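Local atomic coordinates of MdcA (Pseudomonas aeruginosa, PDB entry 5VIT), a protein that is the alpha subunit of malonate decarboxylase and probably transfers the acyl carrier protein from its acetyl thioester to malonate during malonate breakdown. Residues Glu160-Thr165 and Pro201-Pro206. Sequence-based numbering, arbitrary orientation.
Sequences EGNVYT and PRVDIP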
# COMPACT_ATOMS: atom_id res chain seq x y z
N GLU A 160 -14.67 27.32 52.87
CA GLU A 160 -15.90 27.79 52.23
C GLU A 160 -16.34 26.97 51.00
O GLU A 160 -17.46 27.13 50.51
CB GLU A 160 -15.76 29.25 51.81
CG GLU A 160 -16.27 30.24 52.85
CD GLU A 160 -17.79 30.17 53.09
OE1 GLU A 160 -18.49 29.34 52.46
OE2 GLU A 160 -18.29 30.96 53.93
N GLY A 161 -15.47 26.09 50.52
CA GLY A 161 -15.85 25.20 49.44
C GLY A 161 -15.17 25.40 48.10
O GLY A 161 -15.42 24.62 47.17
N ASN A 162 -14.33 26.42 47.96
CA ASN A 162 -13.56 26.57 46.73
C ASN A 162 -12.61 25.40 46.65
O ASN A 162 -12.02 25.02 47.67
CB ASN A 162 -12.79 27.89 46.67
CG ASN A 162 -13.70 29.09 46.74
OD1 ASN A 162 -14.41 29.40 45.79
ND2 ASN A 162 -13.67 29.78 47.89
N VAL A 163 -12.48 24.83 45.46
CA VAL A 163 -11.70 23.62 45.25
C VAL A 163 -10.67 23.83 44.16
O VAL A 163 -10.99 24.37 43.09
CB VAL A 163 -12.59 22.40 44.88
CG1 VAL A 163 -11.72 21.19 44.53
CG2 VAL A 163 -13.54 22.07 46.01
N TYR A 164 -9.44 23.41 44.45
CA TYR A 164 -8.39 23.34 43.45
C TYR A 164 -8.25 21.90 42.96
O TYR A 164 -8.09 20.97 43.75
CB TYR A 164 -7.07 23.85 44.03
CG TYR A 164 -5.84 23.52 43.20
CD1 TYR A 164 -5.58 24.20 42.01
CD2 TYR A 164 -4.95 22.55 43.61
CE1 TYR A 164 -4.44 23.91 41.26
CE2 TYR A 164 -3.82 22.25 42.86
CZ TYR A 164 -3.57 22.93 41.69
OH TYR A 164 -2.45 22.62 40.96
N THR A 165 -8.34 21.71 41.65
CA THR A 165 -8.22 20.38 41.06
C THR A 165 -6.98 20.24 40.21
O THR A 165 -6.60 19.13 39.87
CB THR A 165 -9.43 20.01 40.19
OG1 THR A 165 -9.70 21.07 39.26
CG2 THR A 165 -10.66 19.73 41.04
N PRO A 201 -4.17 27.23 45.67
CA PRO A 201 -3.30 27.63 44.57
C PRO A 201 -4.09 28.22 43.39
O PRO A 201 -3.58 29.10 42.71
CB PRO A 201 -2.57 26.33 44.18
CG PRO A 201 -3.26 25.25 44.85
CD PRO A 201 -4.06 25.79 45.99
N ARG A 202 -5.32 27.77 43.20
CA ARG A 202 -6.20 28.30 42.16
C ARG A 202 -7.61 27.83 42.47
O ARG A 202 -7.79 26.82 43.16
CB ARG A 202 -5.73 27.83 40.77
CG ARG A 202 -6.68 28.07 39.61
CD ARG A 202 -6.69 26.86 38.64
NE ARG A 202 -5.35 26.54 38.18
CZ ARG A 202 -4.99 25.42 37.54
NH1 ARG A 202 -5.87 24.47 37.25
NH2 ARG A 202 -3.72 25.26 37.19
N VAL A 203 -8.62 28.56 42.01
CA VAL A 203 -9.97 28.03 42.09
C VAL A 203 -10.34 27.36 40.75
O VAL A 203 -10.24 27.98 39.69
CB VAL A 203 -11.00 29.11 42.45
CG1 VAL A 203 -12.40 28.50 42.52
CG2 VAL A 203 -10.64 29.77 43.79
N ASP A 204 -10.72 26.09 40.80
CA ASP A 204 -11.19 25.39 39.60
C ASP A 204 -12.70 25.22 39.66
O ASP A 204 -13.39 25.37 38.65
CB ASP A 204 -10.51 24.01 39.45
CG ASP A 204 -9.03 24.12 39.06
OD1 ASP A 204 -8.18 23.65 39.85
OD2 ASP A 204 -8.71 24.65 37.98
N ILE A 205 -13.20 24.88 40.85
CA ILE A 205 -14.64 24.79 41.12
C ILE A 205 -14.97 25.78 42.24
O ILE A 205 -14.50 25.61 43.37
CB ILE A 205 -15.08 23.36 41.51
CG1 ILE A 205 -15.03 22.42 40.31
CG2 ILE A 205 -16.51 23.35 42.03
CD1 ILE A 205 -13.69 21.85 40.05
N PRO A 206 -15.75 26.83 41.93
CA PRO A 206 -16.08 27.87 42.92
C PRO A 206 -16.94 27.33 44.07
O PRO A 206 -17.65 26.34 43.88
CB PRO A 206 -16.84 28.91 42.09
CG PRO A 206 -16.44 28.63 40.67
CD PRO A 206 -16.31 27.15 40.61
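Val163 O is gripped by two backbone amides of 201-206. Asp204 N donates to Val163 O at 2.9 Å and Ile205 N to Val163 O at 3.2 Å. Val163 N returns a bond to Ile205 O, 3.0 Å long. Two residues thus face one, which makes a classic beta bulge on a single antiparallel, hydrogen-bonded bridge. It ties the loop after strand 192-194 to strand 163-164, an outermost strand of a small mixed sheet.

At the bulge the Asp204 carboxylate lies beside Thr165, which follows the strand. Asp204 CG lies beside its own backbone N (chi1 -71°). From there Asp204 OD1 accepts from Thr165 N at 2.7 Å, on its anti side and somewhat out of the carboxylate plane. Asp204 OD2 uses its syn lone pair for Arg202 NH1, 2.9 Å away, in a nearly straight salt bridge that lies in the guanidinium plane. Gly166 N gives Asp204 OD1 a second hydrogen bond, Arg338 is a second salt-bridge partner of Asp204 OD2, and Asp334 holds Arg202 NH2.

Tyr164 carries the apolar side. Its CG is anti to the backbone N (chi1 166°), and the ring reaches along the Asp204 side chain. Pro201 CG sits over the centre of one ring face, 3.5 Å from the centroid of the Tyr164 ring, in a CH-pi contact. Arg202 O lies at the ring edge. Tyr164 CE1 stands over one face of the Arg202 guanidinium. Thr165 CG2 meets Ile205 CD1 at 3.8 Å. The Tyr164 hydroxyl is hydrogen-bonded to Ser336, and Thr165 OG1 to Thr169 OG1.

Asp204 is buried, but it has two backbone amides at one oxygen and two arginines at the other. This network would be expected to favour the ionised carboxylate and to fix its rotation.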